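Long-range contacts in F-actin-capping protein subunit alpha (Plasmodium berghei, PDB 7A0H), which probably caps the barbed, fast-growing end of actin filaments without severing them, acting in this parasite as a homodimer of alpha subunits: residues A[167-172]-A[199-204]; A[206-211]-A[234-239]; A[160-165]-A[173-178]. All blocks are in the same frame, centred on the assembly; numbering follows the deposited sequence.

Interaction 1: residues A[167-172]-A[199-204]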
ATOM      1  N   CYS A 167      31.592  -1.900  22.690  1.00132.53           N
ATOM      2  CA  CYS A 167      32.291  -1.103  21.677  1.00142.36           C
ATOM      3  C   CYS A 167      33.276  -0.139  22.360  1.00136.87           C
ATOM      4  O   CYS A 167      32.896   0.954  22.793  1.00148.41           O
ATOM      5  CB  CYS A 167      31.265  -0.362  20.793  1.00147.74           C
ATOM      6  SG  CYS A 167      29.780   0.452  21.601  1.00130.15           S
ATOM      7  N   GLU A 168      34.548  -0.546  22.449  1.00127.59           N
ATOM      8  CA  GLU A 168      35.622   0.296  22.977  1.00134.42           C
ATOM      9  C   GLU A 168      35.436   0.547  24.467  1.00128.11           C
ATOM     10  O   GLU A 168      35.612   1.669  24.945  1.00123.25           O
ATOM     11  CB  GLU A 168      35.744   1.631  22.233  1.00144.07           C
ATOM     12  CG  GLU A 168      36.242   1.521  20.782  1.00167.99           C
ATOM     13  CD  GLU A 168      37.351   2.526  20.428  1.00156.10           C
ATOM     14  OE1 GLU A 168      37.286   3.666  20.939  1.00142.73           O
ATOM     15  OE2 GLU A 168      38.283   2.177  19.650  1.00135.84           O
ATOM     16  N   ASN A 169      35.061  -0.507  25.193  1.00133.05           N
ATOM     17  CA  ASN A 169      34.751  -0.508  26.624  1.00122.59           C
ATOM     18  C   ASN A 169      33.419   0.197  26.935  1.00112.18           C
ATOM     19  O   ASN A 169      32.984   0.182  28.100  1.00113.40           O
ATOM     20  CB  ASN A 169      35.907   0.094  27.440  1.00144.51           C
ATOM     21  CG  ASN A 169      35.532   0.382  28.882  1.00135.05           C
ATOM     22  OD1 ASN A 169      34.843  -0.412  29.537  1.00122.65           O
ATOM     23  ND2 ASN A 169      35.969   1.538  29.381  1.00142.51           N
ATOM     24  N   LYS A 170      32.722   0.743  25.929  1.00124.33           N
ATOM     25  CA  LYS A 170      31.351   1.220  26.106  1.00100.36           C
ATOM     26  C   LYS A 170      30.336   0.115  25.802  1.00 73.00           C
ATOM     27  O   LYS A 170      30.437  -0.571  24.784  1.00 78.10           O
ATOM     28  CB  LYS A 170      31.087   2.441  25.224  1.00 85.50           C
ATOM     29  CG  LYS A 170      29.876   3.207  25.686  1.00 83.73           C
ATOM     30  CD  LYS A 170      29.999   4.700  25.384  1.00 81.76           C
ATOM     31  CE  LYS A 170      28.819   5.496  25.949  1.00110.96           C
ATOM     32  NZ  LYS A 170      28.442   6.678  25.058  1.00117.47           N
ATOM     33  N   TYR A 171      29.384  -0.068  26.710  1.00 52.31           N
ATOM     34  CA  TYR A 171      28.484  -1.196  26.621  1.00 54.62           C
ATOM     35  C   TYR A 171      27.250  -0.840  25.812  1.00 54.15           C
ATOM     36  O   TYR A 171      26.958   0.329  25.582  1.00 57.40           O
ATOM     37  CB  TYR A 171      27.978  -1.720  27.954  1.00 54.65           C
ATOM     38  CG  TYR A 171      28.997  -2.303  28.888  1.00 66.47           C
ATOM     39  CD1 TYR A 171      30.195  -2.847  28.409  1.00 70.11           C
ATOM     40  CD2 TYR A 171      28.757  -2.329  30.241  1.00 73.47           C
ATOM     41  CE1 TYR A 171      31.129  -3.373  29.273  1.00 77.48           C
ATOM     42  CE2 TYR A 171      29.684  -2.848  31.122  1.00 88.69           C
ATOM     43  CZ  TYR A 171      30.862  -3.376  30.636  1.00 83.98           C
ATOM     44  OH  TYR A 171      31.769  -3.897  31.523  1.00 88.92           O
ATOM     45  N   ASN A 172      26.534  -1.872  25.368  1.00 45.42           N
ATOM     46  CA  ASN A 172      25.357  -1.582  24.570  1.00 46.58           C
ATOM     47  C   ASN A 172      24.348  -2.686  24.789  1.00 37.04           C
ATOM     48  O   ASN A 172      24.696  -3.870  24.868  1.00 44.34           O
ATOM     49  CB  ASN A 172      25.694  -1.438  23.079  1.00 57.12           C
ATOM     50  CG  ASN A 172      24.495  -1.001  22.284  1.00 56.75           C
ATOM     51  OD1 ASN A 172      24.244   0.205  22.094  1.00 58.21           O
ATOM     52  ND2 ASN A 172      23.670  -1.975  21.893  1.00 46.54           N
ATOM     53  N   ASN A 199      23.293   2.792  25.206  1.00 46.72           N
ATOM     54  CA  ASN A 199      24.739   2.704  25.090  1.00 56.88           C
ATOM     55  C   ASN A 199      25.313   3.438  26.306  1.00 54.31           C
ATOM     56  O   ASN A 199      25.088   4.637  26.456  1.00 51.92           O
ATOM     57  CB  ASN A 199      25.197   3.319  23.750  1.00 58.08           C
ATOM     58  CG  ASN A 199      26.657   3.037  23.453  1.00 71.46           C
ATOM     59  OD1 ASN A 199      27.072   1.869  23.352  1.00 66.76           O
ATOM     60  ND2 ASN A 199      27.466   4.095  23.424  1.00 75.47           N
ATOM     61  N   PHE A 200      26.130   2.748  27.112  1.00 54.62           N
ATOM     62  CA  PHE A 200      26.397   3.230  28.466  1.00 59.10           C
ATOM     63  C   PHE A 200      27.686   2.647  29.028  1.00 64.21           C
ATOM     64  O   PHE A 200      28.148   1.581  28.613  1.00 56.66           O
ATOM     65  CB  PHE A 200      25.250   2.870  29.430  1.00 51.02           C
ATOM     66  CG  PHE A 200      25.217   1.436  29.770  1.00 53.81           C
ATOM     67  CD1 PHE A 200      25.551   1.019  31.028  1.00 50.10           C
ATOM     68  CD2 PHE A 200      24.867   0.475  28.824  1.00 49.48           C
ATOM     69  CE1 PHE A 200      25.563  -0.355  31.338  1.00 59.22           C
ATOM     70  CE2 PHE A 200      24.867  -0.893  29.130  1.00 44.83           C
ATOM     71  CZ  PHE A 200      25.236  -1.314  30.366  1.00 51.19           C
ATOM     72  N   LEU A 201      28.228   3.353  30.019  1.00 66.58           N
ATOM     73  CA  LEU A 201      29.303   2.838  30.860  1.00 54.74           C
ATOM     74  C   LEU A 201      28.773   2.316  32.191  1.00 57.66           C
ATOM     75  O   LEU A 201      27.747   2.764  32.706  1.00 62.94           O
ATOM     76  CB  LEU A 201      30.341   3.924  31.135  1.00 50.23           C
ATOM     77  CG  LEU A 201      31.159   4.320  29.932  1.00 72.71           C
ATOM     78  CD1 LEU A 201      31.734   5.678  30.240  1.00 54.09           C
ATOM     79  CD2 LEU A 201      32.257   3.188  29.575  1.00 69.46           C
ATOM     80  N   GLU A 202      29.533   1.404  32.784  1.00 51.47           N
ATOM     81  CA  GLU A 202      29.208   0.905  34.124  1.00 57.37           C
ATOM     82  C   GLU A 202      29.058   2.032  35.128  1.00 58.30           C
ATOM     83  O   GLU A 202      28.190   1.989  36.006  1.00 61.65           O
ATOM     84  CB  GLU A 202      30.316  -0.041  34.572  1.00 66.63           C
ATOM     85  CG  GLU A 202      29.946  -0.957  35.685  1.00 72.07           C
ATOM     86  CD  GLU A 202      30.948  -2.064  35.838  1.00 73.20           C
ATOM     87  OE1 GLU A 202      31.743  -2.308  34.863  1.00 70.76           O
ATOM     88  OE2 GLU A 202      30.922  -2.667  36.936  1.00 92.56           O
ATOM     89  N   ALA A 203      29.900   3.042  35.026  1.00 58.82           N
ATOM     90  CA  ALA A 203      29.944   4.102  36.009  1.00 58.02           C
ATOM     91  C   ALA A 203      28.818   5.098  35.820  1.00 64.17           C
ATOM     92  O   ALA A 203      28.556   5.873  36.730  1.00 57.71           O
ATOM     93  CB  ALA A 203      31.319   4.783  35.947  1.00 47.21           C
ATOM     94  N   ASP A 204      28.196   5.156  34.652  1.00 66.17           N
ATOM     95  CA  ASP A 204      27.152   6.139  34.400  1.00 63.44           C
ATOM     96  C   ASP A 204      26.030   6.103  35.446  1.00 58.44           C
ATOM     97  O   ASP A 204      25.491   5.050  35.773  1.00 55.51           O
ATOM     98  CB  ASP A 204      26.504   5.873  33.023  1.00 62.85           C
ATOM     99  CG  ASP A 204      27.408   6.224  31.811  1.00 57.35           C
ATOM    100  OD1 ASP A 204      28.490   6.790  31.985  1.00 59.50           O
ATOM    101  OD2 ASP A 204      27.003   5.932  30.658  1.00 62.46           O
TER
HETATM  102  O   HOH W   1      32.424   0.424  31.753  1.00 73.48           O

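Interaction 2: residues A[206-211]-A[234-239]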
ATOM      1  N   GLU A 206      23.427   8.293  34.646  1.00 51.06           N
ATOM      2  CA  GLU A 206      22.384   8.669  33.710  1.00 55.04           C
ATOM      3  C   GLU A 206      22.623   8.007  32.354  1.00 54.49           C
ATOM      4  O   GLU A 206      23.732   8.013  31.814  1.00 55.00           O
ATOM      5  CB  GLU A 206      22.357  10.187  33.573  1.00 41.99           C
ATOM      6  CG  GLU A 206      21.164  10.608  32.780  1.00 53.45           C
ATOM      7  CD  GLU A 206      21.001  12.099  32.708  1.00 77.53           C
ATOM      8  OE1 GLU A 206      21.430  12.649  31.653  1.00 78.25           O
ATOM      9  OE2 GLU A 206      20.464  12.705  33.702  1.00 75.52           O
ATOM     10  N   ILE A 207      21.571   7.423  31.812  1.00 51.38           N
ATOM     11  CA  ILE A 207      21.676   6.812  30.500  1.00 59.12           C
ATOM     12  C   ILE A 207      20.600   7.409  29.641  1.00 50.70           C
ATOM     13  O   ILE A 207      19.647   8.014  30.129  1.00 46.43           O
ATOM     14  CB  ILE A 207      21.534   5.303  30.525  1.00 51.71           C
ATOM     15  CG1 ILE A 207      20.112   5.016  30.921  1.00 50.56           C
ATOM     16  CG2 ILE A 207      22.701   4.738  31.355  1.00 42.18           C
ATOM     17  CD1 ILE A 207      19.928   3.544  31.239  1.00 53.80           C
ATOM     18  N   ILE A 208      20.817   7.266  28.337  1.00 53.92           N
ATOM     19  CA  ILE A 208      19.881   7.639  27.296  1.00 52.67           C
ATOM     20  C   ILE A 208      19.310   6.341  26.763  1.00 39.10           C
ATOM     21  O   ILE A 208      20.058   5.436  26.409  1.00 46.99           O
ATOM     22  CB  ILE A 208      20.557   8.412  26.169  1.00 55.08           C
ATOM     23  CG1 ILE A 208      21.153   9.709  26.712  1.00 55.05           C
ATOM     24  CG2 ILE A 208      19.567   8.783  25.090  1.00 49.26           C
ATOM     25  CD1 ILE A 208      20.186  10.469  27.618  1.00 66.51           C
ATOM     26  N   LEU A 209      18.030   6.212  26.822  1.00 42.22           N
ATOM     27  CA  LEU A 209      17.300   5.085  26.284  1.00 50.49           C
ATOM     28  C   LEU A 209      16.529   5.635  25.067  1.00 54.22           C
ATOM     29  O   LEU A 209      15.808   6.619  25.179  1.00 40.93           O
ATOM     30  CB  LEU A 209      16.389   4.510  27.355  1.00 39.18           C
ATOM     31  CG  LEU A 209      15.616   3.291  26.888  1.00 52.35           C
ATOM     32  CD1 LEU A 209      16.533   2.004  26.703  1.00 38.21           C
ATOM     33  CD2 LEU A 209      14.514   3.012  27.857  1.00 45.96           C
ATOM     34  N   THR A 210      16.866   5.140  23.872  1.00 45.55           N
ATOM     35  CA  THR A 210      16.192   5.454  22.597  1.00 45.40           C
ATOM     36  C   THR A 210      15.358   4.256  22.202  1.00 40.09           C
ATOM     37  O   THR A 210      15.775   3.114  22.430  1.00 41.83           O
ATOM     38  CB  THR A 210      17.170   5.667  21.456  1.00 42.66           C
ATOM     39  OG1 THR A 210      17.978   4.477  21.386  1.00 49.74           O
ATOM     40  CG2 THR A 210      18.007   6.896  21.696  1.00 48.90           C
ATOM     41  N   GLY A 211      14.176   4.506  21.673  1.00 43.65           N
ATOM     42  CA  GLY A 211      13.295   3.427  21.299  1.00 45.06           C
ATOM     43  C   GLY A 211      12.500   3.772  20.065  1.00 41.73           C
ATOM     44  O   GLY A 211      12.355   4.941  19.667  1.00 39.73           O
ATOM     45  N   GLU A 234      13.113   9.051  23.046  1.00 48.12           N
ATOM     46  CA  GLU A 234      14.469   9.298  23.558  1.00 55.38           C
ATOM     47  C   GLU A 234      14.404   9.842  24.997  1.00 57.72           C
ATOM     48  O   GLU A 234      14.085  11.011  25.214  1.00 49.85           O
ATOM     49  CB  GLU A 234      15.233  10.259  22.648  1.00 42.29           C
ATOM     50  CG  GLU A 234      16.664  10.595  23.185  1.00 63.66           C
ATOM     51  CD  GLU A 234      17.532  11.332  22.165  1.00 75.92           C
ATOM     52  OE1 GLU A 234      17.294  11.206  20.951  1.00104.05           O
ATOM     53  OE2 GLU A 234      18.457  12.046  22.574  1.00 93.77           O
ATOM     54  N   LYS A 235      14.708   8.982  25.980  1.00 50.13           N
ATOM     55  CA  LYS A 235      14.497   9.301  27.390  1.00 62.77           C
ATOM     56  C   LYS A 235      15.800   9.263  28.190  1.00 52.87           C
ATOM     57  O   LYS A 235      16.605   8.325  28.066  1.00 56.44           O
ATOM     58  CB  LYS A 235      13.490   8.282  28.022  1.00 53.06           C
ATOM     59  CG  LYS A 235      12.118   8.164  27.283  1.00 62.20           C
ATOM     60  CD  LYS A 235      11.337   9.465  27.365  1.00 68.92           C
ATOM     61  CE  LYS A 235       9.892   9.241  27.065  1.00 75.09           C
ATOM     62  NZ  LYS A 235       9.122  10.524  27.060  1.00 73.15           N
ATOM     63  N   ARG A 236      15.971  10.244  29.063  1.00 53.21           N
ATOM     64  CA  ARG A 236      17.029  10.239  30.089  1.00 55.06           C
ATOM     65  C   ARG A 236      16.510   9.527  31.333  1.00 45.12           C
ATOM     66  O   ARG A 236      15.417   9.818  31.817  1.00 48.95           O
ATOM     67  CB  ARG A 236      17.460  11.656  30.483  1.00 53.28           C
ATOM     68  CG  ARG A 236      18.357  12.364  29.451  1.00 77.54           C
ATOM     69  CD  ARG A 236      18.671  13.869  29.727  1.00114.12           C
ATOM     70  NE  ARG A 236      19.747  14.362  28.835  1.00104.07           N
ATOM     71  CZ  ARG A 236      19.628  15.219  27.798  1.00118.25           C
ATOM     72  NH1 ARG A 236      18.474  15.777  27.426  1.00126.33           N
ATOM     73  NH2 ARG A 236      20.719  15.534  27.115  1.00121.04           N
ATOM     74  N   VAL A 237      17.275   8.584  31.812  1.00 42.80           N
ATOM     75  CA  VAL A 237      16.896   7.745  32.923  1.00 48.38           C
ATOM     76  C   VAL A 237      18.017   7.802  33.976  1.00 52.01           C
ATOM     77  O   VAL A 237      19.202   7.690  33.636  1.00 48.61           O
ATOM     78  CB  VAL A 237      16.684   6.310  32.427  1.00 52.69           C
ATOM     79  CG1 VAL A 237      16.151   5.393  33.574  1.00 47.53           C
ATOM     80  CG2 VAL A 237      15.771   6.362  31.222  1.00 51.70           C
ATOM     81  N   SER A 238      17.637   7.899  35.250  1.00 45.81           N
ATOM     82  CA  SER A 238      18.606   7.870  36.361  1.00 49.57           C
ATOM     83  C   SER A 238      18.800   6.445  36.860  1.00 40.04           C
ATOM     84  O   SER A 238      17.827   5.731  37.113  1.00 45.95           O
ATOM     85  CB  SER A 238      18.118   8.763  37.517  1.00 42.55           C
ATOM     86  OG  SER A 238      18.181  10.158  37.165  1.00 44.23           O
ATOM     87  N   VAL A 239      20.054   6.031  37.042  1.00 37.83           N
ATOM     88  CA  VAL A 239      20.360   4.649  37.351  1.00 44.94           C
ATOM     89  C   VAL A 239      21.509   4.655  38.329  1.00 38.48           C
ATOM     90  O   VAL A 239      22.176   5.662  38.529  1.00 48.02           O
ATOM     91  CB  VAL A 239      20.754   3.818  36.081  1.00 45.30           C
ATOM     92  CG1 VAL A 239      19.641   3.833  35.123  1.00 34.59           C
ATOM     93  CG2 VAL A 239      21.998   4.399  35.451  1.00 40.42           C
TER

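Interaction 3: residues A[160-165]-A[173-178]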
ATOM      1  N   SER A 160      10.649 -11.972  22.523  1.00 42.35           N
ATOM      2  CA  SER A 160      11.415 -10.873  23.090  1.00 47.43           C
ATOM      3  C   SER A 160      12.830 -11.374  23.356  1.00 43.05           C
ATOM      4  O   SER A 160      13.020 -12.544  23.723  1.00 46.53           O
ATOM      5  CB  SER A 160      10.848 -10.365  24.449  1.00 40.98           C
ATOM      6  OG  SER A 160      10.722 -11.470  25.408  1.00 47.19           O
ATOM      7  N   SER A 161      13.786 -10.439  23.360  1.00 35.65           N
ATOM      8  CA  SER A 161      15.164 -10.874  23.454  1.00 42.68           C
ATOM      9  C   SER A 161      15.969  -9.705  23.918  1.00 37.55           C
ATOM     10  O   SER A 161      15.592  -8.588  23.628  1.00 37.47           O
ATOM     11  CB  SER A 161      15.683 -11.342  22.046  1.00 45.53           C
ATOM     12  OG  SER A 161      17.022 -11.730  22.203  1.00 55.65           O
ATOM     13  N   VAL A 162      17.108  -9.933  24.562  1.00 45.39           N
ATOM     14  CA  VAL A 162      18.021  -8.822  24.817  1.00 35.53           C
ATOM     15  C   VAL A 162      19.416  -9.213  24.323  1.00 44.87           C
ATOM     16  O   VAL A 162      19.920 -10.305  24.657  1.00 42.19           O
ATOM     17  CB  VAL A 162      18.078  -8.390  26.311  1.00 44.56           C
ATOM     18  CG1 VAL A 162      18.959  -7.163  26.407  1.00 36.13           C
ATOM     19  CG2 VAL A 162      16.652  -7.897  26.914  1.00 35.28           C
ATOM     20  N   TYR A 163      20.060  -8.287  23.584  1.00 39.64           N
ATOM     21  CA  TYR A 163      21.370  -8.503  22.980  1.00 49.93           C
ATOM     22  C   TYR A 163      22.415  -7.553  23.550  1.00 46.81           C
ATOM     23  O   TYR A 163      22.141  -6.367  23.753  1.00 51.22           O
ATOM     24  CB  TYR A 163      21.367  -8.279  21.390  1.00 49.50           C
ATOM     25  CG  TYR A 163      20.311  -9.050  20.667  1.00 47.12           C
ATOM     26  CD1 TYR A 163      20.582 -10.333  20.138  1.00 51.00           C
ATOM     27  CD2 TYR A 163      19.039  -8.559  20.578  1.00 42.15           C
ATOM     28  CE1 TYR A 163      19.596 -11.097  19.537  1.00 47.47           C
ATOM     29  CE2 TYR A 163      18.033  -9.290  19.921  1.00 45.62           C
ATOM     30  CZ  TYR A 163      18.300 -10.538  19.399  1.00 49.39           C
ATOM     31  OH  TYR A 163      17.282 -11.277  18.777  1.00 49.74           O
ATOM     32  N   ALA A 164      23.638  -8.036  23.732  1.00 55.07           N
ATOM     33  CA  ALA A 164      24.663  -7.193  24.352  1.00 60.02           C
ATOM     34  C   ALA A 164      25.939  -7.168  23.539  1.00 62.17           C
ATOM     35  O   ALA A 164      26.391  -8.214  23.050  1.00 56.13           O
ATOM     36  CB  ALA A 164      25.044  -7.698  25.722  1.00 57.01           C
ATOM     37  N   SER A 165      26.530  -5.975  23.420  1.00 55.13           N
ATOM     38  CA  SER A 165      27.823  -5.836  22.747  1.00 59.24           C
ATOM     39  C   SER A 165      28.602  -4.748  23.459  1.00 57.93           C
ATOM     40  O   SER A 165      28.041  -3.970  24.251  1.00 59.25           O
ATOM     41  CB  SER A 165      27.676  -5.520  21.230  1.00 46.01           C
ATOM     42  OG  SER A 165      26.793  -4.390  21.048  1.00 63.36           O
ATOM     43  N   LEU A 173      23.138  -2.300  25.003  1.00 46.51           N
ATOM     44  CA  LEU A 173      22.093  -3.287  25.127  1.00 50.01           C
ATOM     45  C   LEU A 173      20.948  -2.911  24.197  1.00 46.05           C
ATOM     46  O   LEU A 173      20.507  -1.749  24.154  1.00 46.74           O
ATOM     47  CB  LEU A 173      21.628  -3.381  26.557  1.00 44.49           C
ATOM     48  CG  LEU A 173      22.516  -3.940  27.666  1.00 55.08           C
ATOM     49  CD1 LEU A 173      21.825  -3.397  28.981  1.00 54.69           C
ATOM     50  CD2 LEU A 173      22.583  -5.411  27.689  1.00 48.35           C
ATOM     51  N   PHE A 174      20.435  -3.920  23.532  1.00 43.74           N
ATOM     52  CA  PHE A 174      19.369  -3.768  22.583  1.00 41.98           C
ATOM     53  C   PHE A 174      18.287  -4.694  23.045  1.00 43.27           C
ATOM     54  O   PHE A 174      18.536  -5.902  23.188  1.00 45.64           O
ATOM     55  CB  PHE A 174      19.831  -4.112  21.203  1.00 46.64           C
ATOM     56  CG  PHE A 174      18.776  -3.869  20.116  1.00 46.82           C
ATOM     57  CD1 PHE A 174      18.471  -2.580  19.740  1.00 48.02           C
ATOM     58  CD2 PHE A 174      18.110  -4.929  19.496  1.00 45.02           C
ATOM     59  CE1 PHE A 174      17.536  -2.318  18.732  1.00 49.32           C
ATOM     60  CE2 PHE A 174      17.159  -4.694  18.453  1.00 47.06           C
ATOM     61  CZ  PHE A 174      16.888  -3.404  18.066  1.00 49.67           C
ATOM     62  N   LEU A 175      17.126  -4.102  23.359  1.00 35.27           N
ATOM     63  CA  LEU A 175      15.989  -4.813  23.952  1.00 36.68           C
ATOM     64  C   LEU A 175      14.903  -4.766  22.919  1.00 37.82           C
ATOM     65  O   LEU A 175      14.640  -3.683  22.357  1.00 37.96           O
ATOM     66  CB  LEU A 175      15.457  -4.156  25.258  1.00 45.11           C
ATOM     67  CG  LEU A 175      16.351  -4.036  26.506  1.00 51.41           C
ATOM     68  CD1 LEU A 175      17.196  -2.796  26.358  1.00 48.89           C
ATOM     69  CD2 LEU A 175      15.577  -4.041  27.861  1.00 40.32           C
ATOM     70  N   LEU A 176      14.221  -5.892  22.750  1.00 36.07           N
ATOM     71  CA  LEU A 176      13.313  -6.050  21.613  1.00 36.81           C
ATOM     72  C   LEU A 176      12.136  -6.957  21.935  1.00 42.39           C
ATOM     73  O   LEU A 176      12.289  -8.087  22.482  1.00 39.65           O
ATOM     74  CB  LEU A 176      14.070  -6.661  20.424  1.00 42.95           C
ATOM     75  CG  LEU A 176      13.328  -6.983  19.092  1.00 42.85           C
ATOM     76  CD1 LEU A 176      12.851  -5.702  18.432  1.00 38.72           C
ATOM     77  CD2 LEU A 176      14.344  -7.745  18.133  1.00 45.86           C
ATOM     78  N   ILE A 177      10.952  -6.436  21.601  1.00 34.87           N
ATOM     79  CA  ILE A 177       9.704  -7.198  21.731  1.00 39.39           C
ATOM     80  C   ILE A 177       9.034  -7.319  20.343  1.00 34.28           C
ATOM     81  O   ILE A 177       8.861  -6.305  19.652  1.00 31.70           O
ATOM     82  CB  ILE A 177       8.705  -6.553  22.697  1.00 35.44           C
ATOM     83  CG1 ILE A 177       9.327  -6.317  24.072  1.00 39.30           C
ATOM     84  CG2 ILE A 177       7.456  -7.475  22.842  1.00 36.27           C
ATOM     85  CD1 ILE A 177       8.330  -5.433  25.113  1.00 46.55           C
ATOM     86  N   CYS A 178       8.533  -8.507  20.073  1.00 36.19           N
ATOM     87  CA  CYS A 178       7.855  -8.766  18.784  1.00 35.65           C
ATOM     88  C   CYS A 178       6.556  -9.503  18.978  1.00 43.51           C
ATOM     89  O   CYS A 178       6.505 -10.552  19.680  1.00 38.12           O
ATOM     90  CB  CYS A 178       8.746  -9.685  17.852  1.00 45.91           C
ATOM     91  SG  CYS A 178      10.365  -9.101  17.629  1.00 47.83           S
TER

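Interaction 1: residues A[167-172]-A[199-204]
At one end of the five-stranded antiparallel sheet of the capping-protein fold, Tyr-171 and Phe-200 pair where strand 170-183 begins and strand 187-200 ends. These strands form a beta hairpin, and the contact lies at its open end, away from the connecting turn. Tyr-171 and Phe-200 are a hydrogen-bonded antiparallel pair. Tyr-171 N donates to Phe-200 O at 2.8 Å, and Phe-200 N donates to Tyr-171 O at 3.0 Å.

Both rings lie on the same face of the sheet and form an offset edge-to-face pair. The edge of Tyr-171 is turned to the face of Phe-200, with the planes 70° apart. Phe-200 holds CG between its backbone N and carbonyl carbon (chi1 73°), which swings the ring over the neighbouring strand. Its CE2 comes 3.4 Å from Tyr-171 CB. Helix 112-131 touches this face too: Ile-112 and Leu-113 meet Tyr-171, and the ring of Tyr-116 meets Phe-200.

Asn-172 and Asn-199 pair on the other face. Asn-172 OD1 is hydrogen-bonded to Asn-197 ND2.

Two turns meet here: the type I' turn Cys-167 to Lys-170, which joins strands 154-167 and 170-183, and the type I turn Leu-201 to Asp-204 after strand 187-200. Asp-204 N bonds back to Leu-201 O, and the Asp-204 carboxylate accepts from Leu-201 N through OD2. A water accepts from Glu-202 N and donates weakly to Asn-169 OD1. Beside this bridge the methyl CD2 of Leu-201 rests 3.4 Å from Asn-169 O.

Interaction 2: residues A[206-211]-A[234-239]
The last hairpin of the five-stranded antiparallel sheet brings Ile-207 against Val-237 and Leu-209 against Lys-235. Strand 206-220 runs inside the sheet here, and strand 223-238 is its outermost strand within the chain. The contact is at the open end of the hairpin. Two hydrogen-bonded pairs supply four backbone bonds. The straightest joins Leu-209 N to Lys-235 O at 2.8 Å, with 178° at the hydrogen.

Side chains alternate between two faces. Ile-207, Leu-209, Lys-235 and Val-237 start on the face that helix 243-266 covers. Ile-207 sets CG1 between its backbone N and carbonyl carbon (chi1 67°), and this branch lies 4.0 Å from Val-237 CB. Beyond it, CD1 reaches Val-239 CG1 at 3.9 Å, the two side chains crossing at about a right angle. The other branch, CG2, also approaches Val-239, at its CG2. Phe-246 of the helix packs on Ile-207, and Ser-249 touches Val-237. Leu-209 touches Val-253. Lys-235 bends at its second torsion and carries its amine away from the neighbouring strand, while its side chain also touches Val-253.

Glu-206, Ile-208, Thr-210, Glu-234 and Arg-236 take the more exposed face. Ile-208 and Arg-236 lie alongside each other and point the same way. Ile-208 extends CG2 in the other direction, to Glu-234 CG at 3.9 Å. Arg-236 is extended from CG to NE, which carries its guanidinium past the isoleucine. Glu-206 is extended as well, and it slants across to the arginine. Their carboxylate and guanidinium planes are 60° apart. The resulting salt bridge is long: Glu-206 OE1 stands near the guanidinium plane, 3.7 Å from Arg-236 NE.

Interaction 3: residues A[160-165]-A[173-178]
Tyr-163 pairs with Phe-174 across the first hairpin of the sheet, where strand 154-167 meets strand 170-183. The backbone carries two hydrogen-bonded pairs, Tyr-163 with Phe-174 and Ser-161 with Leu-176. Tyr-163 N donates to Phe-174 O at 2.9 Å.

From Tyr-163 CB, the side chain leaves on the same face as Phe-174. CB itself lies 4.1 Å from Phe-174 O. The first torsion (chi1 -52°) puts CG beside the backbone N and lays the ring back along its own strand, over Ser-161. Tyr-163 CD2 lies in the plane of the Phe-174 ring, at its edge, 3.9 Å from Phe-174 CD2. Further along, CE2 approaches Leu-176 CD2 at 4.4 Å. Ser-161 OG sits over one face of the tyrosine ring, toward its rim, 3.3 Å from CZ. At the tip, Tyr-163 OH is 3.5 Å from the same Ser-161 OG. Pro-83, from a loop, also packs on this tyrosine.

The opposite face holds Val-162, Ala-164, Leu-173 and Leu-175. Val-162 CG2 touches Leu-175 CG at 3.9 Å, and Leu-173 CD2 covers Ala-164 CB. Helix 243-266 packs on both leucines.

Backbone bonds thus set the register, and apolar side chains meet across the strands on both faces. Polar ties to helix 112-131 use main-chain oxygens: Lys-125 bonds to the Ser-160 carbonyl and Arg-117 to that of Val-162.

In the fold
All three contacts belong to one five-stranded antiparallel sheet. Interactions 1 and 3 share strand 170-183, which pairs with a different neighbour in each. Interaction 2 joins the last two strands and follows interaction 1 along the chain. Interaction 3 lies deepest: its centre is about 10 Å from the centre of the chain, and its side-chain contacts are apolar. The centres of interactions 1 and 2 lie farther out, about 25 and 21 Å from the centre of the chain, and both contacts are partly buried. Interaction 1 adds turns and a water, and interaction 2 a long salt bridge. Phe-200 connects the three: its CB packs on Ile-207 CG2, and its CE2 on Leu-173 CD1.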